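Local atomic coordinates of sarcosine oxidase (Pyrococcus horikoshii, PDB entry 1Y56), a protein that probably serves as the FAD-binding beta subunit of an L-proline dehydrogenase complex, oxidising L-proline and carrying an FMN as a second flavin. Residues 51-56 with 140-145; 171-176 with 184-189; 229-234 with 296-301. All coordinates share one frame; numbering follows the deposited sequence.

How the contacts relate
The three contacts lie at different points around the two flavins and follow one another along the chain. Contact 2 holds the adenine end of FAD through its hairpin. Contact 1 lies toward the flavin end of the same cofactor, with the side chain of Ile51 about 6 Å from FAD and about 12 Å from FMN. Contact 3 borders the FMN, and its Ile229 side chain is about 11 Å from FAD. Centres of contacts 1 and 2 are about 38 Å apart, on opposite sides of the chain's middle. Contacts 1 and 3 are closer, about 25 Å between centres and about 9 Å between nearest atoms, whereas contacts 2 and 3 have centres about 45 Å apart.

Contact 1: 51-56 with 140-145; sequences IRQQFN and NPTDGK
Asp143 meets Gln53 and Gln54 in a buried loop-to-loop contact, where the chain leading from helix 43-46 to helix 58-78 passes the connection between strands 136-140 and 145-146. The carboxylate does most of the work. Its OD2 accepts from Gln53 N at 2.7 Å and from Gln53 NE2 at 3.1 Å, the two donors reaching it from opposite faces of the carboxylate plane. Gln53 can supply both because its CG lies beside its own backbone N (chi1 -60°), which lets the extended chain bring the amide round to the same oxygen. The other oxygen, OD1, takes Gln54 NE2 at 3.0 Å, nearly end-on to its C-O bond; the bond is straight at 172°, and the amide and carboxylate are almost coplanar, 15° apart. Three donors on two oxygens leave the carboxylate little room to rotate. The far side of the Gln54 amide is taken up as well, since OE1 bonds to Ser138.

Asp143 ends a type I beta turn that begins at Asn140, and Gln54 is the centre of an inverse gamma turn. Within the first turn Thr142 offers OG1 to Gln53 NE2 at 3.2 Å, close to the plane of the amide. Beyond the turns the backbones run side by side for one residue each: Ile51 N donates to Gly144 O at 2.8 Å, and Gly144 N returns a bond to Ile51 O. The guanidinium of Arg52 does not meet Asp143; its NH2 bonds to Gln54 O at 3.2 Å and lies 3.3 Å above the Phe55 ring plane, over the ring centre. Helix 337-354 covers Ile51, Arg52 and Phe55 through Met339.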
# COMPACT_ATOMS: atom_id res chain seq x y z
N ILE B 51 -20.11 41.93 32.33
CA ILE B 51 -20.12 41.63 33.75
C ILE B 51 -21.28 42.54 34.14
O ILE B 51 -21.31 43.71 33.74
CB ILE B 51 -18.86 42.12 34.53
CG1 ILE B 51 -17.59 41.41 34.07
CG2 ILE B 51 -19.05 41.91 36.04
CD1 ILE B 51 -16.33 41.84 34.81
N ARG B 52 -22.22 42.03 34.91
CA ARG B 52 -23.53 42.63 35.00
C ARG B 52 -24.10 42.44 36.40
O ARG B 52 -23.88 41.40 37.03
CB ARG B 52 -24.42 41.91 34.01
CG ARG B 52 -25.64 42.64 33.56
CD ARG B 52 -26.83 41.67 33.35
NE ARG B 52 -26.48 40.38 32.75
CZ ARG B 52 -27.20 39.27 32.90
NH1 ARG B 52 -26.79 38.15 32.32
NH2 ARG B 52 -28.30 39.26 33.65
N GLN B 53 -24.84 43.44 36.89
CA GLN B 53 -25.56 43.33 38.17
C GLN B 53 -27.08 43.37 37.97
O GLN B 53 -27.84 43.25 38.93
CB GLN B 53 -25.16 44.44 39.15
CG GLN B 53 -23.69 44.47 39.53
CD GLN B 53 -23.24 45.85 39.98
OE1 GLN B 53 -23.03 46.08 41.18
NE2 GLN B 53 -23.11 46.78 39.03
N GLN B 54 -27.51 43.55 36.72
CA GLN B 54 -28.94 43.63 36.38
C GLN B 54 -29.57 42.24 36.24
O GLN B 54 -29.76 41.72 35.15
CB GLN B 54 -29.16 44.48 35.14
CG GLN B 54 -28.77 45.94 35.32
CD GLN B 54 -29.03 46.77 34.08
OE1 GLN B 54 -30.17 46.95 33.66
NE2 GLN B 54 -27.96 47.29 33.48
N PHE B 55 -29.86 41.64 37.40
CA PHE B 55 -30.55 40.37 37.51
C PHE B 55 -31.92 40.62 38.15
O PHE B 55 -32.27 41.77 38.45
CB PHE B 55 -29.70 39.39 38.32
CG PHE B 55 -28.53 38.84 37.55
CD1 PHE B 55 -27.39 39.62 37.34
CD2 PHE B 55 -28.58 37.56 37.02
CE1 PHE B 55 -26.30 39.12 36.60
CE2 PHE B 55 -27.51 37.04 36.29
CZ PHE B 55 -26.37 37.82 36.08
N ASN B 56 -32.71 39.56 38.35
CA ASN B 56 -34.13 39.72 38.63
C ASN B 56 -34.59 39.11 39.92
O ASN B 56 -35.78 38.86 40.11
CB ASN B 56 -34.92 39.14 37.47
CG ASN B 56 -34.47 39.72 36.17
OD1 ASN B 56 -34.23 40.93 36.08
ND2 ASN B 56 -34.32 38.88 35.15
N ASN B 140 -27.43 50.73 33.70
CA ASN B 140 -26.64 50.82 34.93
C ASN B 140 -25.18 51.12 34.60
O ASN B 140 -24.52 50.34 33.89
CB ASN B 140 -26.75 49.55 35.77
CG ASN B 140 -25.99 49.66 37.10
OD1 ASN B 140 -26.58 49.89 38.14
ND2 ASN B 140 -24.69 49.50 37.05
N PRO B 141 -24.67 52.25 35.11
CA PRO B 141 -23.31 52.67 34.75
C PRO B 141 -22.18 51.90 35.45
O PRO B 141 -21.03 52.04 35.06
CB PRO B 141 -23.29 54.15 35.11
CG PRO B 141 -24.30 54.30 36.21
CD PRO B 141 -25.31 53.18 36.06
N THR B 142 -22.49 51.09 36.46
CA THR B 142 -21.44 50.32 37.14
C THR B 142 -21.27 48.87 36.66
O THR B 142 -20.45 48.14 37.21
CB THR B 142 -21.60 50.33 38.67
OG1 THR B 142 -22.93 49.94 39.02
CG2 THR B 142 -21.34 51.72 39.21
N ASP B 143 -22.02 48.46 35.64
CA ASP B 143 -21.73 47.21 34.92
C ASP B 143 -20.58 47.48 33.95
O ASP B 143 -20.33 48.63 33.57
CB ASP B 143 -22.95 46.70 34.15
CG ASP B 143 -24.14 46.35 35.06
OD1 ASP B 143 -25.29 46.50 34.60
OD2 ASP B 143 -23.93 45.92 36.22
N GLY B 144 -19.87 46.44 33.55
CA GLY B 144 -18.71 46.62 32.70
C GLY B 144 -18.32 45.39 31.92
O GLY B 144 -19.09 44.44 31.80
N LYS B 145 -17.11 45.43 31.38
CA LYS B 145 -16.58 44.37 30.57
C LYS B 145 -15.09 44.20 30.88
O LYS B 145 -14.44 45.15 31.30
CB LYS B 145 -16.82 44.65 29.09
CG LYS B 145 -16.66 46.08 28.71
CD LYS B 145 -16.78 46.27 27.23
CE LYS B 145 -16.04 47.52 26.83
NZ LYS B 145 -16.52 48.01 25.53

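Contact 2: 171-176 with 184-189; sequences EVKGFL and GVKTNK. With FAD (flavin-adenine dinucleotide), chain I.
The adenine pocket of FAD is edged by the antiparallel beta hairpin of strands 172-177 and 182-187, in which Val172 and Thr187 form a non-hydrogen-bonded pair. Val172 makes both of its hydrogen bonds to the adenine with its backbone: its N donates to FAD N1A at 3.0 Å, and FAD N6A donates to Val172 O at 3.1 Å. Just beyond lies a classic beta bulge. Lys173 and Gly174 both face Lys186, and their amides reach Lys186 O from the same face of its carbonyl plane. On the side toward helix 205-212 and strand 8-11, Val172 CG2 packs against Val185 CG2 at 3.6 Å, the two side chains crossing at about a right angle. Thr187 OG1 closes an ST turn by accepting from Lys189 N at 2.9 Å and also bonds to Gly190 O; a valine here would probably leave both backbone groups without that mate and let the end of the strand shift. The carboxylate of Glu171 forms a salt bridge with a basic side chain of another protein chain. The backbone carbonyl Glu171 O accepts from Asn188 N at 3.1 Å, nearly in line with the carbonyl.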
# COMPACT_ATOMS: atom_id res chain seq x y z
N GLU B 171 -5.47 15.53 33.79
CA GLU B 171 -6.89 15.21 33.73
C GLU B 171 -7.30 14.33 34.90
O GLU B 171 -6.57 13.40 35.27
CB GLU B 171 -7.23 14.53 32.41
CG GLU B 171 -8.70 14.31 32.20
CD GLU B 171 -9.06 14.07 30.75
OE1 GLU B 171 -8.35 14.60 29.86
OE2 GLU B 171 -10.06 13.37 30.48
N VAL B 172 -8.44 14.64 35.49
CA VAL B 172 -9.04 13.79 36.50
C VAL B 172 -9.81 12.70 35.79
O VAL B 172 -10.55 12.95 34.83
CB VAL B 172 -9.96 14.58 37.41
CG1 VAL B 172 -10.84 13.66 38.26
CG2 VAL B 172 -9.13 15.49 38.28
N LYS B 173 -9.61 11.48 36.26
CA LYS B 173 -10.24 10.30 35.69
C LYS B 173 -11.09 9.53 36.71
O LYS B 173 -12.08 8.92 36.33
CB LYS B 173 -9.18 9.41 35.02
CG LYS B 173 -8.92 9.78 33.55
CD LYS B 173 -7.44 9.69 33.12
CE LYS B 173 -6.95 8.26 32.80
NZ LYS B 173 -6.85 7.40 34.00
N GLY B 174 -10.71 9.58 37.98
CA GLY B 174 -11.46 8.90 39.05
C GLY B 174 -11.23 9.44 40.45
O GLY B 174 -10.54 10.45 40.65
N PHE B 175 -11.84 8.78 41.44
CA PHE B 175 -11.66 9.14 42.84
C PHE B 175 -11.38 7.89 43.65
O PHE B 175 -11.98 6.85 43.41
CB PHE B 175 -12.93 9.78 43.39
CG PHE B 175 -13.22 11.15 42.84
CD1 PHE B 175 -12.66 12.27 43.42
CD2 PHE B 175 -14.06 11.30 41.76
CE1 PHE B 175 -12.93 13.54 42.92
CE2 PHE B 175 -14.34 12.57 41.26
CZ PHE B 175 -13.77 13.69 41.84
N LEU B 176 -10.47 8.00 44.62
CA LEU B 176 -10.34 6.98 45.65
C LEU B 176 -11.27 7.36 46.78
O LEU B 176 -11.03 8.32 47.50
CB LEU B 176 -8.91 6.92 46.17
CG LEU B 176 -7.95 6.03 45.40
CD1 LEU B 176 -7.47 6.73 44.12
CD2 LEU B 176 -6.77 5.63 46.30
N GLY B 184 -8.53 10.28 47.64
CA GLY B 184 -7.61 10.68 46.59
C GLY B 184 -8.31 11.01 45.30
O GLY B 184 -9.41 10.53 45.04
N VAL B 185 -7.66 11.83 44.50
CA VAL B 185 -8.15 12.10 43.16
C VAL B 185 -7.21 11.43 42.16
O VAL B 185 -6.04 11.78 42.04
CB VAL B 185 -8.38 13.63 42.92
CG1 VAL B 185 -7.24 14.45 43.46
CG2 VAL B 185 -8.62 13.93 41.45
N LYS B 186 -7.74 10.42 41.47
CA LYS B 186 -7.00 9.63 40.49
C LYS B 186 -6.89 10.46 39.21
O LYS B 186 -7.87 11.04 38.75
CB LYS B 186 -7.77 8.32 40.23
CG LYS B 186 -6.90 7.12 39.83
CD LYS B 186 -6.68 7.01 38.30
CE LYS B 186 -5.44 6.17 37.96
NZ LYS B 186 -5.53 4.77 38.48
N THR B 187 -5.68 10.56 38.66
CA THR B 187 -5.49 11.31 37.40
C THR B 187 -4.71 10.51 36.35
O THR B 187 -4.28 9.37 36.59
CB THR B 187 -4.78 12.68 37.59
OG1 THR B 187 -3.36 12.49 37.66
CG2 THR B 187 -5.27 13.43 38.82
N ASN B 188 -4.54 11.12 35.18
CA ASN B 188 -3.70 10.57 34.12
C ASN B 188 -2.21 10.64 34.43
O ASN B 188 -1.40 10.18 33.64
CB ASN B 188 -3.99 11.30 32.80
CG ASN B 188 -3.50 12.75 32.79
OD1 ASN B 188 -2.99 13.20 31.79
ND2 ASN B 188 -3.67 13.47 33.89
N LYS B 189 -1.85 11.22 35.58
CA LYS B 189 -0.45 11.34 36.00
C LYS B 189 -0.23 10.92 37.47
O LYS B 189 0.64 11.45 38.17
CB LYS B 189 0.01 12.78 35.79
CG LYS B 189 0.36 13.08 34.37
CD LYS B 189 0.54 14.57 34.14
CE LYS B 189 1.03 14.81 32.71
NZ LYS B 189 1.37 16.25 32.46
PA FAD I . -14.69 26.54 32.14
O1A FAD I . -15.17 25.63 31.05
O2A FAD I . -14.06 27.85 31.76
O5B FAD I . -13.71 25.70 33.10
C5B FAD I . -13.89 24.31 33.31
C4B FAD I . -12.54 23.66 33.10
O4B FAD I . -12.57 22.34 33.63
C3B FAD I . -12.15 23.54 31.63
O3B FAD I . -10.99 24.36 31.37
C2B FAD I . -11.86 22.06 31.43
O2B FAD I . -10.64 21.79 30.76
C1B FAD I . -11.70 21.55 32.84
N9A FAD I . -12.02 20.10 32.93
C8A FAD I . -13.08 19.45 32.41
N7A FAD I . -12.95 18.13 32.71
C5A FAD I . -11.80 17.98 33.41
C6A FAD I . -11.16 16.89 33.98
N6A FAD I . -11.70 15.65 33.90
N1A FAD I . -9.99 17.08 34.63
C2A FAD I . -9.44 18.31 34.73
N3A FAD I . -10.04 19.38 34.19
C4A FAD I . -11.22 19.23 33.53
N1 FAD I . -20.18 34.62 31.05
C2 FAD I . -20.25 35.87 31.53
O2 FAD I . -20.27 36.04 32.76
N3 FAD I . -20.29 36.95 30.72
C4 FAD I . -20.26 36.85 29.38
O4 FAD I . -20.29 37.86 28.65
C4X FAD I . -20.21 35.58 28.80
N5 FAD I . -20.18 35.39 27.46
C5X FAD I . -20.12 34.13 26.94
C6 FAD I . -20.09 33.98 25.55
C7 FAD I . -20.01 32.70 24.99
C7M FAD I . -19.99 32.55 23.48
C8 FAD I . -19.97 31.58 25.83
C8M FAD I . -19.90 30.20 25.29
C9 FAD I . -20.00 31.73 27.21
C9A FAD I . -20.07 33.00 27.79
N10 FAD I . -20.09 33.12 29.13
C10 FAD I . -20.17 34.41 29.72
C1' FAD I . -20.07 31.93 29.97
C2' FAD I . -18.74 31.78 30.66
O2' FAD I . -17.78 31.47 29.66
C3' FAD I . -18.83 30.62 31.62
O3' FAD I . -19.92 30.83 32.52
C4' FAD I . -17.53 30.50 32.40
O4' FAD I . -16.41 30.33 31.52
C5' FAD I . -17.59 29.33 33.36
O5' FAD I . -16.27 29.18 33.86
P FAD I . -15.84 27.78 34.45
O1P FAD I . -16.95 27.31 35.35
O2P FAD I . -14.43 27.94 34.96
O3P FAD I . -15.91 26.85 33.13

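Contact 3: 229-234 with 296-301; sequences ITQPIK and KNLLIL. With FMN (flavin mononucleotide), chain E.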
# COMPACT_ATOMS: atom_id res chain seq x y z
N ILE B 229 -17.10 38.21 15.62
CA ILE B 229 -16.23 39.36 15.81
C ILE B 229 -16.14 40.12 14.49
O ILE B 229 -15.98 39.51 13.42
CB ILE B 229 -14.82 38.96 16.35
CG1 ILE B 229 -13.98 40.19 16.68
CG2 ILE B 229 -14.05 38.06 15.35
CD1 ILE B 229 -14.52 40.97 17.81
N THR B 230 -16.25 41.44 14.54
CA THR B 230 -16.08 42.24 13.34
C THR B 230 -14.66 42.78 13.26
O THR B 230 -13.83 42.52 14.14
CB THR B 230 -17.07 43.40 13.27
OG1 THR B 230 -16.53 44.54 13.94
CG2 THR B 230 -18.39 43.03 13.91
N GLN B 231 -14.37 43.51 12.18
CA GLN B 231 -13.10 44.21 12.03
C GLN B 231 -13.02 45.31 13.08
O GLN B 231 -14.05 45.81 13.53
CB GLN B 231 -13.01 44.81 10.65
CG GLN B 231 -14.07 45.84 10.38
CD GLN B 231 -13.84 46.55 9.08
OE1 GLN B 231 -14.58 46.35 8.10
NE2 GLN B 231 -12.81 47.39 9.05
N PRO B 232 -11.79 45.71 13.48
CA PRO B 232 -11.65 46.76 14.49
C PRO B 232 -12.10 48.13 13.98
O PRO B 232 -12.03 48.41 12.79
CB PRO B 232 -10.15 46.77 14.78
CG PRO B 232 -9.63 45.50 14.24
CD PRO B 232 -10.48 45.20 13.05
N ILE B 233 -12.52 48.96 14.92
CA ILE B 233 -13.23 50.20 14.68
C ILE B 233 -12.68 51.20 15.69
O ILE B 233 -12.06 50.81 16.67
CB ILE B 233 -14.79 49.93 14.80
CG1 ILE B 233 -15.34 49.51 13.46
CG2 ILE B 233 -15.62 51.09 15.35
CD1 ILE B 233 -14.66 50.21 12.32
N LYS B 234 -12.85 52.49 15.44
CA LYS B 234 -12.41 53.52 16.38
C LYS B 234 -12.75 53.17 17.83
O LYS B 234 -13.88 52.78 18.13
CB LYS B 234 -13.02 54.86 16.00
CG LYS B 234 -12.07 56.04 16.14
CD LYS B 234 -12.31 57.12 15.05
CE LYS B 234 -13.55 58.01 15.37
NZ LYS B 234 -13.41 58.73 16.69
N LYS B 296 -23.84 47.29 9.25
CA LYS B 296 -23.99 46.85 7.85
C LYS B 296 -22.72 47.01 6.99
O LYS B 296 -22.44 46.15 6.15
CB LYS B 296 -25.15 47.57 7.18
CG LYS B 296 -26.49 47.11 7.65
CD LYS B 296 -27.59 47.73 6.86
CE LYS B 296 -28.91 47.41 7.50
NZ LYS B 296 -30.04 47.96 6.69
N ASN B 297 -21.97 48.09 7.20
CA ASN B 297 -20.76 48.36 6.41
C ASN B 297 -19.51 47.66 6.96
O ASN B 297 -18.42 47.77 6.39
CB ASN B 297 -20.50 49.87 6.29
CG ASN B 297 -21.78 50.70 6.08
OD1 ASN B 297 -22.74 50.26 5.44
ND2 ASN B 297 -21.77 51.92 6.63
N LEU B 298 -19.68 46.93 8.05
CA LEU B 298 -18.55 46.28 8.71
C LEU B 298 -18.31 44.82 8.32
O LEU B 298 -19.23 43.99 8.32
CB LEU B 298 -18.70 46.41 10.23
CG LEU B 298 -18.02 47.59 10.92
CD1 LEU B 298 -17.73 48.76 9.99
CD2 LEU B 298 -18.86 48.01 12.09
N LEU B 299 -17.05 44.52 8.00
CA LEU B 299 -16.60 43.16 7.72
C LEU B 299 -16.71 42.24 8.94
O LEU B 299 -16.26 42.60 10.04
CB LEU B 299 -15.14 43.22 7.28
CG LEU B 299 -14.71 43.19 5.81
CD1 LEU B 299 -15.85 43.27 4.83
CD2 LEU B 299 -13.69 44.28 5.56
N ILE B 300 -17.30 41.06 8.75
CA ILE B 300 -17.21 39.98 9.73
C ILE B 300 -15.91 39.23 9.47
O ILE B 300 -15.63 38.89 8.33
CB ILE B 300 -18.37 38.99 9.64
CG1 ILE B 300 -19.66 39.65 10.08
CG2 ILE B 300 -18.11 37.78 10.51
CD1 ILE B 300 -20.90 38.93 9.59
N LEU B 301 -15.13 38.98 10.52
CA LEU B 301 -13.82 38.32 10.36
C LEU B 301 -13.85 36.83 10.65
O LEU B 301 -13.31 36.04 9.88
CB LEU B 301 -12.76 38.97 11.24
CG LEU B 301 -12.34 40.39 10.86
CD1 LEU B 301 -11.23 40.87 11.77
CD2 LEU B 301 -11.92 40.49 9.39
N1 FMN E . -10.96 35.87 16.45
C2 FMN E . -10.45 36.66 15.48
O2 FMN E . -10.20 36.18 14.35
N3 FMN E . -10.20 37.97 15.71
C4 FMN E . -10.45 38.51 16.91
O4 FMN E . -10.21 39.72 17.12
C4A FMN E . -10.98 37.71 17.94
N5 FMN E . -11.25 38.23 19.17
C5A FMN E . -11.76 37.47 20.18
C6 FMN E . -12.02 38.06 21.42
C7 FMN E . -12.54 37.31 22.47
C7M FMN E . -12.79 38.00 23.80
C8 FMN E . -12.82 35.95 22.27
C8M FMN E . -13.38 35.09 23.34
C9 FMN E . -12.56 35.36 21.02
C9A FMN E . -12.04 36.11 19.97
N10 FMN E . -11.76 35.55 18.69
C10 FMN E . -11.23 36.36 17.67
C1' FMN E . -12.04 34.15 18.40
C2' FMN E . -10.90 33.25 18.78
O2' FMN E . -10.29 32.80 17.56
C3' FMN E . -11.51 32.15 19.67
O3' FMN E . -10.62 31.75 20.72
C4' FMN E . -11.90 30.96 18.85
O4' FMN E . -12.10 31.10 17.65
C5' FMN E . -12.03 29.61 19.52
O5' FMN E . -11.19 28.68 18.82
P FMN E . -11.75 27.84 17.57
O1P FMN E . -12.61 26.79 18.23
O2P FMN E . -10.50 27.33 16.90
O3P FMN E . -12.54 28.78 16.71
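Gln231 holds Leu299 by both of its backbone polar groups. Its own N donates to Leu299 O at 3.0 Å, while its side-chain OE1 accepts from Leu299 N at 3.1 Å, and Leu299 N lies in the plane of that side-chain carbonyl, on a lone pair of OE1. The chi1 of 62° sets CG between the backbone N and the carbonyl carbon, and the extended chain beyond carries OE1 across to Leu299, where it also rests against CB and CD2 of that leucine. Two residues back along the first strand, Ile229 O accepts from Leu301 N at 3.1 Å, nearly straight at 171°. Between these two bonds Thr230 and Ile300 form an antiparallel non-hydrogen-bonded pair, with Thr230 CA directing a CH...O contact at Leu299 O.

Apolar side chains fill in around this ladder. Leu301 lays CD1 against Gln231 CA at 3.8 Å. After Pro232, Ile233 meets Leu298 obliquely, its CG1 touching CD2 of the leucine at 4.1 Å. Ile229 faces the ligand: CG2, 3.9 Å from FMN N3, lies over the face of the pyrimidine ring, and CG1, on the same side and 3.8 Å from FMN O4, over the C4-O4 carbonyl.

Farther out, Thr230 OG1 is bonded to Gly259 O, and helix 278-291 packs on Ile300. Arg302 and Trp304, two other residues of the FMN pocket, touch Ile229, and Arg302 also bonds to the FMN. Leu299 and Ile300 pair with a strand of another protein chain in an antiparallel ladder. The contact thus joins strands 221-230 and 299-310 of the large mixed sheet of this FAD-dependent oxidoreductase, where 299-310 is the outermost strand within this chain and the partner chain's strand extends the sheet beside the FMN site.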